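Local coordinates for putative dioxygenase (1H-3-hydroxy-4-oxoquinaldine 2,4-dioxygenase) (Mycobacteroides abscessus subsp. abscessus, PDB 6RA3), which cleaves the ring of the Pseudomonas quinolone signal PQS with dioxygen, giving N-octanoylanthranilate and carbon monoxide, on an alpha/beta-hydrolase fold, at residues His95-Trp100 with Arg185-Ala190; Arg192-Gly195 with Arg199-Glu202; Ser29-Asp34 with Gly67-Asp72; Glu146-Leu151 with Asp178-Ala183. All coordinates share one frame; numbering follows the deposited sequence.

Contact 1 (His95-Trp100 with Arg185-Ala190)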
loop_
_atom_site.group_PDB
_atom_site.type_symbol
_atom_site.label_atom_id
_atom_site.label_comp_id
_atom_site.label_asym_id
_atom_site.label_seq_id
_atom_site.Cartn_x
_atom_site.Cartn_y
_atom_site.Cartn_z
ATOM N N HIS A 95 22.242 6.248 -1.941
ATOM C CA HIS A 95 22.913 5.138 -1.288
ATOM C C HIS A 95 23.781 4.360 -2.270
ATOM O O HIS A 95 23.328 3.996 -3.365
ATOM C CB HIS A 95 21.931 4.176 -0.649
ATOM C CG HIS A 95 22.600 2.995 -0.034
ATOM N ND1 HIS A 95 22.657 1.766 -0.655
ATOM C CD2 HIS A 95 23.278 2.862 1.130
ATOM C CE1 HIS A 95 23.309 0.920 0.117
ATOM N NE2 HIS A 95 23.696 1.562 1.206
ATOM N N ALA A 96 25.009 4.071 -1.835
ATOM C CA ALA A 96 26.007 3.366 -2.631
ATOM C C ALA A 96 25.868 3.717 -4.104
ATOM O O ALA A 96 25.940 4.887 -4.490
ATOM C CB ALA A 96 25.895 1.859 -2.408
ATOM N N HIS A 97 25.638 2.720 -4.943
ATOM C CA HIS A 97 25.795 2.972 -6.361
ATOM C C HIS A 97 24.662 3.787 -6.959
ATOM O O HIS A 97 24.802 4.241 -8.097
ATOM C CB HIS A 97 26.045 1.627 -7.048
ATOM C CG HIS A 97 27.299 0.985 -6.541
ATOM N ND1 HIS A 97 28.552 1.393 -6.954
ATOM C CD2 HIS A 97 27.504 0.076 -5.558
ATOM C CE1 HIS A 97 29.470 0.702 -6.298
ATOM N NE2 HIS A 97 28.862 -0.097 -5.442
ATOM N N GLY A 98 23.602 4.096 -6.196
ATOM C CA GLY A 98 22.737 5.192 -6.606
ATOM C C GLY A 98 23.478 6.516 -6.721
ATOM O O GLY A 98 23.049 7.403 -7.478
ATOM N N GLY A 99 24.614 6.652 -6.010
ATOM C CA GLY A 99 25.458 7.837 -6.162
ATOM C C GLY A 99 25.771 8.167 -7.604
ATOM O O GLY A 99 25.875 9.341 -7.977
ATOM N N TRP A 100 25.914 7.139 -8.450
ATOM C CA TRP A 100 26.252 7.413 -9.833
ATOM C C TRP A 100 25.161 8.197 -10.521
ATOM O O TRP A 100 25.454 9.087 -11.322
ATOM C CB TRP A 100 26.525 6.117 -10.606
ATOM C CG TRP A 100 27.704 5.346 -10.163
ATOM C CD1 TRP A 100 27.720 4.294 -9.294
ATOM C CD2 TRP A 100 29.066 5.538 -10.589
ATOM N NE1 TRP A 100 29.008 3.819 -9.147
ATOM C CE2 TRP A 100 29.853 4.573 -9.919
ATOM C CE3 TRP A 100 29.695 6.429 -11.467
ATOM C CZ2 TRP A 100 31.243 4.469 -10.104
ATOM C CZ3 TRP A 100 31.085 6.315 -11.650
ATOM C CH2 TRP A 100 31.826 5.345 -10.962
ATOM N N ARG A 185 26.091 -5.417 -14.342
ATOM C CA ARG A 185 26.443 -4.725 -15.572
ATOM C C ARG A 185 26.662 -3.242 -15.349
ATOM O O ARG A 185 27.652 -2.667 -15.829
ATOM C CB ARG A 185 25.317 -4.885 -16.596
ATOM C CG ARG A 185 25.610 -5.720 -17.768
ATOM C CD ARG A 185 24.516 -6.699 -17.988
ATOM N NE ARG A 185 23.177 -6.110 -18.096
ATOM C CZ ARG A 185 22.071 -6.778 -17.782
ATOM N NH1 ARG A 185 22.158 -8.012 -17.327
ATOM N NH2 ARG A 185 20.878 -6.207 -17.883
ATOM N N VAL A 186 25.671 -2.580 -14.738
ATOM C CA VAL A 186 25.663 -1.124 -14.705
ATOM C C VAL A 186 26.804 -0.617 -13.831
ATOM O O VAL A 186 27.524 0.311 -14.210
ATOM C CB VAL A 186 24.290 -0.601 -14.229
ATOM C CG1 VAL A 186 24.341 0.892 -13.974
ATOM C CG2 VAL A 186 23.219 -0.889 -15.288
ATOM N N ILE A 187 26.971 -1.214 -12.647
ATOM C CA ILE A 187 28.084 -0.864 -11.768
ATOM C C ILE A 187 29.419 -1.180 -12.450
ATOM O O ILE A 187 30.294 -0.311 -12.585
ATOM C CB ILE A 187 27.946 -1.599 -10.425
ATOM C CG1 ILE A 187 26.610 -1.235 -9.732
ATOM C CG2 ILE A 187 29.100 -1.257 -9.512
ATOM C CD1 ILE A 187 26.318 -2.065 -8.483
ATOM N N ASP A 188 29.590 -2.424 -12.904
ATOM C CA ASP A 188 30.829 -2.787 -13.591
ATOM C C ASP A 188 31.153 -1.770 -14.675
ATOM O O ASP A 188 32.280 -1.271 -14.760
ATOM C CB ASP A 188 30.709 -4.201 -14.157
ATOM C CG ASP A 188 32.017 -4.749 -14.708
ATOM O OD1 ASP A 188 33.074 -4.584 -14.065
ATOM O OD2 ASP A 188 31.971 -5.411 -15.765
ATOM N N GLU A 189 30.151 -1.373 -15.458
ATOM C CA GLU A 189 30.399 -0.449 -16.559
ATOM C C GLU A 189 30.750 0.949 -16.049
ATOM O O GLU A 189 31.550 1.659 -16.675
ATOM C CB GLU A 189 29.188 -0.378 -17.482
ATOM C CG GLU A 189 29.325 0.589 -18.667
ATOM C CD GLU A 189 27.982 0.973 -19.268
ATOM O OE1 GLU A 189 26.965 0.319 -18.926
ATOM O OE2 GLU A 189 27.938 1.921 -20.084
ATOM N N ALA A 190 30.130 1.380 -14.947
ATOM C CA ALA A 190 30.392 2.718 -14.429
ATOM C C ALA A 190 31.865 2.864 -14.032
ATOM O O ALA A 190 32.513 3.865 -14.354
ATOM C CB ALA A 190 29.465 3.001 -13.245
#
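Ile187 lies over one face of the His97 imidazole. Its CG2 methyl sits above the nitrogen side of the ring, 3.7 Å from His97 ND1. CD1 also touches the ring, on the carbon side, 3.7 Å from His97 CG. The two side chains cross at about a right angle. CG2 is also a CH-pi partner, 21° off the ring normal and offset toward the rim.

One helical turn further on, Ala190 packs on Trp100. Its CB stands 3.6 Å from the centroid of the six-membered ring of Trp100. It is only 9° off the normal, so the methyl lies squarely over the face. The carbonyl O of Ala190 continues along the far rim, 3.8 Å from Trp100 CH2.

Trp100 in turn touches His97. Its NE1 gives a hydrogen bond to His97 ND1, at 3.3 Å. The bond is weak and can only bias the turn of the imidazole. Both rings have CG beside the backbone N (chi1 -61° for His97), which directs them at helix 177-194.

Further out, Phe131 meets the His97 ring and also touches Ile187. Tyr191 meets Trp100 edge-to-face, and Ile71 touches both Trp100 and Ala190. His95 NE2 bonds to the backbone O of His246, the likely proton donor and acceptor of the active site.

His97, a probable substrate-binding residue, follows strand 90-95 and precedes helix 99-109. This strand-turn-helix has the shape of the nucleophile elbow. Ala96, at positive phi between His95 and His97, sits where hydrolases carry the nucleophile. The turn faces helix 177-194, one of the helices inserted between strands 116-120 and 209-214.

Contact 2 (Arg192-Gly195 with Arg199-Glu202)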
loop_
_atom_site.group_PDB
_atom_site.type_symbol
_atom_site.label_atom_id
_atom_site.label_comp_id
_atom_site.label_asym_id
_atom_site.label_seq_id
_atom_site.Cartn_x
_atom_site.Cartn_y
_atom_site.Cartn_z
ATOM N N ARG A 192 34.340 1.047 -15.234
ATOM C CA ARG A 192 35.154 0.945 -16.447
ATOM C C ARG A 192 35.149 2.238 -17.247
ATOM O O ARG A 192 36.124 2.540 -17.940
ATOM C CB ARG A 192 34.651 -0.181 -17.360
ATOM C CG ARG A 192 34.853 -1.579 -16.839
ATOM C CD ARG A 192 34.658 -2.600 -17.956
ATOM N NE ARG A 192 33.847 -2.098 -19.062
ATOM C CZ ARG A 192 32.554 -2.359 -19.247
ATOM N NH1 ARG A 192 31.885 -3.130 -18.395
ATOM N NH2 ARG A 192 31.930 -1.845 -20.302
ATOM N N THR A 193 34.051 2.984 -17.207
ATOM C CA THR A 193 33.934 4.214 -17.983
ATOM C C THR A 193 34.713 5.353 -17.335
ATOM O O THR A 193 35.527 6.017 -17.987
ATOM C CB THR A 193 32.457 4.594 -18.101
ATOM O OG1 THR A 193 31.735 3.481 -18.626
ATOM C CG2 THR A 193 32.255 5.852 -18.994
ATOM N N TRP A 194 34.461 5.578 -16.049
ATOM C CA TRP A 194 34.936 6.751 -15.327
ATOM C C TRP A 194 36.214 6.495 -14.559
ATOM O O TRP A 194 36.907 7.458 -14.212
ATOM C CB TRP A 194 33.861 7.227 -14.328
ATOM C CG TRP A 194 32.675 7.739 -15.004
ATOM C CD1 TRP A 194 31.471 7.117 -15.119
ATOM C CD2 TRP A 194 32.565 8.977 -15.704
ATOM N NE1 TRP A 194 30.616 7.891 -15.847
ATOM C CE2 TRP A 194 31.255 9.046 -16.214
ATOM C CE3 TRP A 194 33.440 10.051 -15.928
ATOM C CZ2 TRP A 194 30.787 10.149 -16.949
ATOM C CZ3 TRP A 194 32.974 11.146 -16.670
ATOM C CH2 TRP A 194 31.657 11.183 -17.165
ATOM N N GLY A 195 36.527 5.229 -14.292
ATOM C CA GLY A 195 37.629 4.837 -13.437
ATOM C C GLY A 195 37.188 4.735 -12.001
ATOM O O GLY A 195 37.319 3.681 -11.362
ATOM N N ARG A 199 36.829 10.533 -10.065
ATOM C CA ARG A 199 37.098 11.012 -11.413
ATOM C C ARG A 199 35.812 11.470 -12.087
ATOM O O ARG A 199 35.797 12.489 -12.796
ATOM C CB ARG A 199 37.812 9.925 -12.224
ATOM C CG ARG A 199 39.286 9.763 -11.825
ATOM C CD ARG A 199 39.985 8.624 -12.561
ATOM N NE ARG A 199 40.108 8.863 -14.003
ATOM C CZ ARG A 199 40.967 9.720 -14.561
ATOM N NH1 ARG A 199 41.782 10.445 -13.802
ATOM N NH2 ARG A 199 41.003 9.863 -15.882
ATOM N N ARG A 200 34.707 10.750 -11.861
ATOM C CA ARG A 200 33.429 11.243 -12.368
ATOM C C ARG A 200 33.144 12.640 -11.810
ATOM O O ARG A 200 32.747 13.548 -12.556
ATOM C CB ARG A 200 32.296 10.259 -12.036
ATOM C CG ARG A 200 31.056 10.408 -12.951
ATOM C CD ARG A 200 30.145 11.601 -12.580
ATOM N NE ARG A 200 29.142 11.878 -13.617
ATOM C CZ ARG A 200 29.242 12.833 -14.539
ATOM N NH1 ARG A 200 30.292 13.645 -14.556
ATOM N NH2 ARG A 200 28.284 12.976 -15.451
ATOM N N MET A 201 33.389 12.846 -10.508
ATOM C CA MET A 201 33.126 14.156 -9.890
ATOM C C MET A 201 33.986 15.269 -10.491
ATOM O O MET A 201 33.502 16.395 -10.698
ATOM C CB MET A 201 33.363 14.091 -8.386
ATOM C CG MET A 201 32.386 13.196 -7.662
ATOM S SD MET A 201 32.529 13.334 -5.902
ATOM C CE MET A 201 33.067 11.763 -5.278
ATOM N N GLU A 202 35.276 14.987 -10.746
ATOM C CA GLU A 202 36.152 15.999 -11.327
ATOM C C GLU A 202 35.744 16.348 -12.750
ATOM O O GLU A 202 36.092 17.432 -13.240
ATOM C CB GLU A 202 37.611 15.535 -11.295
ATOM C CG GLU A 202 38.134 15.163 -9.900
ATOM C CD GLU A 202 39.624 14.796 -9.900
ATOM O OE1 GLU A 202 40.463 15.711 -10.029
ATOM O OE2 GLU A 202 39.957 13.594 -9.769
#
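Trp194 and Arg200 lie side by side and point the same way. This is the tight half of the contact. Arg200 CG presses on the indole, 3.5 Å from the centroid of the five-membered ring of Trp194 and 14° off its normal. The chain of Arg200 then bends at chi2 (-78°), which carries the guanidinium on along the indole to its six-membered ring. The guanidinium lies flat there, with planes 21° apart. It is off-centre as a cation-pi pair: Arg200 CZ is 4.4 Å from the centroid of the Trp194 six-membered ring. Arg200 NH1 comes to 3.8 Å from Trp194 CH2. The charge is also held by acids, since Arg200 NH2 forms salt bridges with Glu104 and Asp107. Both acids pull on NH2, which probably steadies the guanidinium on the ring.

The other half is looser and faces solvent. Arg199 is exposed and brings mainly its aliphatic part to the backbone. Its CB is 3.3 Å from Trp194 O, and its NE is 3.5 Å from the same oxygen, with no hydrogen bond formed. Gly195 is the first residue past the helix and has positive phi, a backbone shape that calls for glycine.

The contact closes the short turn between helix 177-194 and helix 197-202. Arg200 also touches Trp100 and Leu103, so helix 99-109 backs the stack. Met201 points away from Trp194 and packs on Leu103 too, ahead of strand 209-214.

Contact 3 (Ser29-Asp34 with Gly67-Asp72)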
loop_
_atom_site.group_PDB
_atom_site.type_symbol
_atom_site.label_atom_id
_atom_site.label_comp_id
_atom_site.label_asym_id
_atom_site.label_seq_id
_atom_site.Cartn_x
_atom_site.Cartn_y
_atom_site.Cartn_z
ATOM N N SER A 29 17.803 5.258 -3.630
ATOM C CA SER A 29 18.288 4.047 -3.006
ATOM C C SER A 29 19.325 3.392 -3.928
ATOM O O SER A 29 19.609 3.875 -5.025
ATOM C CB SER A 29 17.120 3.110 -2.688
ATOM O OG SER A 29 16.183 3.715 -1.801
ATOM N N GLY A 30 19.932 2.317 -3.446
ATOM C CA GLY A 30 20.841 1.514 -4.240
ATOM C C GLY A 30 20.079 0.545 -5.131
ATOM O O GLY A 30 18.863 0.643 -5.303
ATOM N N TRP A 31 20.811 -0.411 -5.708
ATOM C CA TRP A 31 20.186 -1.376 -6.604
ATOM C C TRP A 31 19.468 -2.411 -5.766
ATOM O O TRP A 31 19.965 -2.828 -4.731
ATOM C CB TRP A 31 21.210 -2.063 -7.519
ATOM C CG TRP A 31 21.628 -1.233 -8.633
ATOM C CD1 TRP A 31 22.649 -0.355 -8.626
ATOM C CD2 TRP A 31 21.027 -1.147 -9.946
ATOM N NE1 TRP A 31 22.734 0.269 -9.833
ATOM C CE2 TRP A 31 21.754 -0.204 -10.663
ATOM C CE3 TRP A 31 19.962 -1.791 -10.574
ATOM C CZ2 TRP A 31 21.470 0.113 -11.983
ATOM C CZ3 TRP A 31 19.662 -1.457 -11.869
ATOM C CH2 TRP A 31 20.418 -0.522 -12.568
ATOM N N ALA A 32 18.274 -2.809 -6.212
ATOM C CA ALA A 32 17.528 -3.923 -5.639
ATOM C C ALA A 32 16.862 -3.593 -4.320
ATOM O O ALA A 32 16.607 -4.490 -3.523
ATOM C CB ALA A 32 18.395 -5.176 -5.426
ATOM N N HIS A 33 16.568 -2.331 -4.049
ATOM C CA HIS A 33 15.750 -2.035 -2.892
ATOM C C HIS A 33 15.116 -0.686 -3.146
ATOM O O HIS A 33 15.410 -0.016 -4.143
ATOM C CB HIS A 33 16.540 -2.129 -1.563
ATOM C CG HIS A 33 17.645 -1.135 -1.410
ATOM N ND1 HIS A 33 18.321 -0.976 -0.222
ATOM C CD2 HIS A 33 18.208 -0.265 -2.281
ATOM C CE1 HIS A 33 19.242 -0.040 -0.360
ATOM N NE2 HIS A 33 19.204 0.401 -1.602
ATOM N N ASP A 34 14.178 -0.331 -2.274
ATOM C CA ASP A 34 13.291 0.778 -2.596
ATOM C C ASP A 34 13.322 1.858 -1.516
ATOM O O ASP A 34 14.252 1.917 -0.707
ATOM C CB ASP A 34 11.871 0.243 -2.817
ATOM C CG ASP A 34 11.289 -0.423 -1.587
ATOM O OD1 ASP A 34 11.946 -0.425 -0.519
ATOM O OD2 ASP A 34 10.159 -0.964 -1.689
ATOM N N GLY A 67 12.333 -3.168 -19.480
ATOM C CA GLY A 67 13.406 -3.033 -20.441
ATOM C C GLY A 67 14.704 -2.617 -19.772
ATOM O O GLY A 67 14.720 -1.935 -18.735
ATOM N N ASP A 68 15.806 -3.025 -20.395
ATOM C CA ASP A 68 17.130 -2.804 -19.843
ATOM C C ASP A 68 17.402 -1.310 -19.689
ATOM O O ASP A 68 16.980 -0.485 -20.496
ATOM C CB ASP A 68 18.185 -3.442 -20.752
ATOM C CG ASP A 68 19.463 -3.773 -20.014
ATOM O OD1 ASP A 68 19.421 -3.960 -18.776
ATOM O OD2 ASP A 68 20.508 -3.843 -20.679
ATOM N N PHE A 69 18.137 -0.971 -18.645
ATOM C CA PHE A 69 18.349 0.425 -18.306
ATOM C C PHE A 69 19.585 0.511 -17.425
ATOM O O PHE A 69 20.013 -0.477 -16.830
ATOM C CB PHE A 69 17.116 1.014 -17.586
ATOM C CG PHE A 69 16.927 0.508 -16.158
ATOM C CD1 PHE A 69 16.152 -0.620 -15.898
ATOM C CD2 PHE A 69 17.515 1.180 -15.080
ATOM C CE1 PHE A 69 15.986 -1.091 -14.593
ATOM C CE2 PHE A 69 17.363 0.720 -13.780
ATOM C CZ PHE A 69 16.591 -0.413 -13.525
ATOM N N GLY A 70 20.116 1.712 -17.307
ATOM C CA GLY A 70 21.177 1.993 -16.346
ATOM C C GLY A 70 21.119 3.426 -15.864
ATOM O O GLY A 70 20.030 3.988 -15.671
ATOM N N ILE A 71 22.296 4.039 -15.695
ATOM C CA ILE A 71 22.373 5.296 -14.943
ATOM C C ILE A 71 21.703 6.442 -15.701
ATOM O O ILE A 71 21.016 7.276 -15.094
ATOM C CB ILE A 71 23.843 5.585 -14.572
ATOM C CG1 ILE A 71 24.313 4.519 -13.581
ATOM C CG2 ILE A 71 23.995 6.926 -13.909
ATOM C CD1 ILE A 71 25.816 4.350 -13.506
ATOM N N ASP A 72 21.861 6.502 -17.029
ATOM C CA ASP A 72 21.176 7.541 -17.802
ATOM C C ASP A 72 19.664 7.548 -17.550
ATOM O O ASP A 72 19.047 8.623 -17.439
ATOM C CB ASP A 72 21.453 7.359 -19.295
ATOM C CG ASP A 72 22.882 7.735 -19.674
ATOM O OD1 ASP A 72 23.496 8.538 -18.932
ATOM O OD2 ASP A 72 23.385 7.232 -20.707
#
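Trp31 meets Phe69 with the far end of its indole. Its CB leaves the corner of a type II turn, Gly30 to His33, and CG stands beside the backbone N (chi1 -78°). At CG the indole already touches Ala183 of helix 177-194. The CD1 side faces CB of His97, a probable substrate-binding residue, with the two side chains about 4 Å apart at their nearest atoms. CZ2 meets Val186 of the same helix. CZ3 comes next to Phe69, 3.6 Å from Phe69 CZ, and it also touches Arg182 CG. At the tip, CH2 lies 3.5 Å from Phe69 CE2.

The two side chains come from opposite directions. The planes of the Trp31 six-membered ring and the Phe69 ring are 19° apart, but slid so far that the rings barely overlap. Their centroids are 5.4 Å apart. Met74 touches both rings.

Gly30 N gives a hydrogen bond to His33 NE2, at 2.8 Å and in the imidazole plane, which ties the turn internally. Ser29 OG bonds to Asp34 O from above the carbonyl plane and closes the loop just outside it.

Between the segments the chemistry is wholly apolar. It implies that dispersion and shape hold the rings, with no polar bond to set their angle.

Contact 4 (Glu146-Leu151 with Asp178-Ala183)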
loop_
_atom_site.group_PDB
_atom_site.type_symbol
_atom_site.label_atom_id
_atom_site.label_comp_id
_atom_site.label_asym_id
_atom_site.label_seq_id
_atom_site.Cartn_x
_atom_site.Cartn_y
_atom_site.Cartn_z
ATOM N N GLU A 146 24.596 -16.886 -5.111
ATOM C CA GLU A 146 25.877 -16.966 -4.417
ATOM C C GLU A 146 26.526 -15.596 -4.335
ATOM O O GLU A 146 26.913 -15.141 -3.253
ATOM C CB GLU A 146 26.811 -17.951 -5.124
ATOM C CG GLU A 146 26.432 -19.418 -4.973
ATOM C CD GLU A 146 27.482 -20.359 -5.590
ATOM O OE1 GLU A 146 28.694 -20.041 -5.530
ATOM O OE2 GLU A 146 27.094 -21.413 -6.143
ATOM N N GLY A 147 26.651 -14.920 -5.474
ATOM C CA GLY A 147 27.216 -13.585 -5.474
ATOM C C GLY A 147 26.458 -12.632 -4.570
ATOM O O GLY A 147 27.060 -11.781 -3.910
ATOM N N ARG A 148 25.125 -12.763 -4.518
ATOM C CA ARG A 148 24.331 -11.855 -3.692
ATOM C C ARG A 148 24.594 -12.084 -2.205
ATOM O O ARG A 148 24.864 -11.129 -1.464
ATOM C CB ARG A 148 22.842 -12.016 -3.994
ATOM C CG ARG A 148 21.965 -11.027 -3.233
ATOM C CD ARG A 148 20.513 -11.421 -3.263
ATOM N NE ARG A 148 20.330 -12.778 -2.756
ATOM C CZ ARG A 148 19.158 -13.398 -2.661
ATOM N NH1 ARG A 148 18.031 -12.788 -3.029
ATOM N NH2 ARG A 148 19.127 -14.632 -2.189
ATOM N N ASP A 149 24.487 -13.340 -1.740
ATOM C CA ASP A 149 24.786 -13.643 -0.337
ATOM C C ASP A 149 26.197 -13.185 0.036
ATOM O O ASP A 149 26.431 -12.711 1.152
ATOM C CB ASP A 149 24.633 -15.142 -0.062
ATOM C CG ASP A 149 23.255 -15.681 -0.414
ATOM O OD1 ASP A 149 22.339 -14.895 -0.769
ATOM O OD2 ASP A 149 23.096 -16.922 -0.341
ATOM N N GLY A 150 27.149 -13.316 -0.892
ATOM C CA GLY A 150 28.506 -12.860 -0.620
ATOM C C GLY A 150 28.597 -11.355 -0.426
ATOM O O GLY A 150 29.247 -10.875 0.510
ATOM N N LEU A 151 27.966 -10.585 -1.324
ATOM C CA LEU A 151 27.972 -9.134 -1.170
ATOM C C LEU A 151 27.278 -8.732 0.126
ATOM O O LEU A 151 27.767 -7.859 0.853
ATOM C CB LEU A 151 27.320 -8.464 -2.388
ATOM C CG LEU A 151 28.214 -8.345 -3.639
ATOM C CD1 LEU A 151 27.459 -7.812 -4.858
ATOM C CD2 LEU A 151 29.466 -7.476 -3.373
ATOM N N ASP A 178 17.252 -11.130 -12.947
ATOM C CA ASP A 178 17.178 -9.995 -13.870
ATOM C C ASP A 178 17.758 -8.705 -13.262
ATOM O O ASP A 178 18.554 -7.999 -13.894
ATOM C CB ASP A 178 15.728 -9.774 -14.307
ATOM C CG ASP A 178 15.537 -8.469 -15.065
ATOM O OD1 ASP A 178 15.831 -8.432 -16.274
ATOM O OD2 ASP A 178 15.073 -7.462 -14.462
ATOM N N MET A 179 17.348 -8.357 -12.055
ATOM C CA MET A 179 17.753 -7.063 -11.521
ATOM C C MET A 179 19.168 -7.127 -10.966
ATOM O O MET A 179 19.929 -6.166 -11.103
ATOM C CB MET A 179 16.781 -6.583 -10.428
ATOM C CG MET A 179 16.943 -5.064 -10.090
ATOM S SD MET A 179 16.635 -3.981 -11.430
ATOM C CE MET A 179 14.820 -3.958 -11.500
ATOM N N TRP A 180 19.527 -8.241 -10.331
ATOM C CA TRP A 180 20.887 -8.403 -9.828
ATOM C C TRP A 180 21.912 -8.481 -10.957
ATOM O O TRP A 180 22.999 -7.900 -10.852
ATOM C CB TRP A 180 20.945 -9.631 -8.938
ATOM C CG TRP A 180 20.431 -9.300 -7.608
ATOM C CD1 TRP A 180 19.162 -9.482 -7.142
ATOM C CD2 TRP A 180 21.163 -8.670 -6.557
ATOM N NE1 TRP A 180 19.063 -9.017 -5.852
ATOM C CE2 TRP A 180 20.280 -8.510 -5.470
ATOM C CE3 TRP A 180 22.486 -8.225 -6.428
ATOM C CZ2 TRP A 180 20.678 -7.927 -4.269
ATOM C CZ3 TRP A 180 22.877 -7.650 -5.238
ATOM C CH2 TRP A 180 21.975 -7.503 -4.173
ATOM N N ALA A 181 21.598 -9.197 -12.040
ATOM C CA ALA A 181 22.472 -9.167 -13.210
ATOM C C ALA A 181 22.603 -7.748 -13.745
ATOM O O ALA A 181 23.711 -7.296 -14.061
ATOM C CB ALA A 181 21.959 -10.131 -14.301
ATOM N N ARG A 182 21.502 -7.006 -13.818
ATOM C CA ARG A 182 21.572 -5.651 -14.375
ATOM C C ARG A 182 22.427 -4.734 -13.506
ATOM O O ARG A 182 23.180 -3.898 -14.023
ATOM C CB ARG A 182 20.172 -5.049 -14.535
ATOM C CG ARG A 182 20.150 -3.562 -14.923
ATOM C CD ARG A 182 18.725 -3.102 -15.220
ATOM N NE ARG A 182 18.115 -3.988 -16.202
ATOM C CZ ARG A 182 17.184 -4.906 -15.955
ATOM N NH1 ARG A 182 16.682 -5.079 -14.725
ATOM N NH2 ARG A 182 16.756 -5.671 -16.962
ATOM N N ALA A 183 22.296 -4.861 -12.182
ATOM C CA ALA A 183 23.145 -4.109 -11.265
ATOM C C ALA A 183 24.614 -4.389 -11.554
ATOM O O ALA A 183 25.425 -3.463 -11.660
ATOM C CB ALA A 183 22.807 -4.477 -9.823
#
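Arg148 extends from its helix with CG anti to the backbone N (chi1 -176°), and Trp180 has CG beside its own backbone N. These torsions bring the arginine methylenes over the face of the indole. The contact joins two helices, 144-156 and 177-194. Both are among the helices inserted between strands 116-120 and 209-214, the place of the cap in the alpha/beta-hydrolase fold.

Arg148 CG sits over the benzene half of the indole, 3.6 Å from the centroid of the Trp180 six-membered ring. It is a CH-pi contact over the face, offset toward the rim. Arg148 CD carries on toward the pyrrole half and lies 3.7 Å from Trp180 CE2. The side chains cross at about a right angle. A bend at chi3 then turns the guanidinium away from a stack, leaving its plane 88° from the ring. The indole is therefore met by CH groups and not by the charge. The charge pairs along its own helix, with a long salt bridge from Arg148 NH2 to Asp149 OD1 at 3.5 Å. Arg148 also packs on His19 of the second subunit, so this helix reaches the subunit interface.

Trp144 meets the Trp180 ring as well. On helix 177-194, Arg182 grips Asp178 end-on with two nitrogens, one to each carboxylate oxygen. Arg182 NE forms a salt bridge with Asp68, which ties the helix to the 67-72 segment. The straighter bond of the grip runs from Arg182 NH1 to Asp178 OD2, 2.9 Å long with an angle of 162° at the hydrogen.

In the fold
Helix 177-194 runs through contacts 4, 1 and 2 in chain order, and contact 3 touches its flank. Contact 1 is the buried one. Contacts 2, 3 and 4 are partly buried, and contact 4 borders another subunit. Their chemistry differs: contact 1 puts aliphatic groups on rings, contact 3 pairs two aromatics, and contacts 2 and 4 lay arginines on tryptophans, contact 2 by methylene and guanidinium together, contact 4 by methylenes alone. Contacts 1 and 2 meet where Trp100 CZ3 approaches Trp194 CD1 at 3.6 Å. Asp68 of contact 3 bridges to Arg185 of contact 1 and Arg182 of contact 4. Contacts 2 and 4 lie farthest apart, with centres about 23 Å from each other.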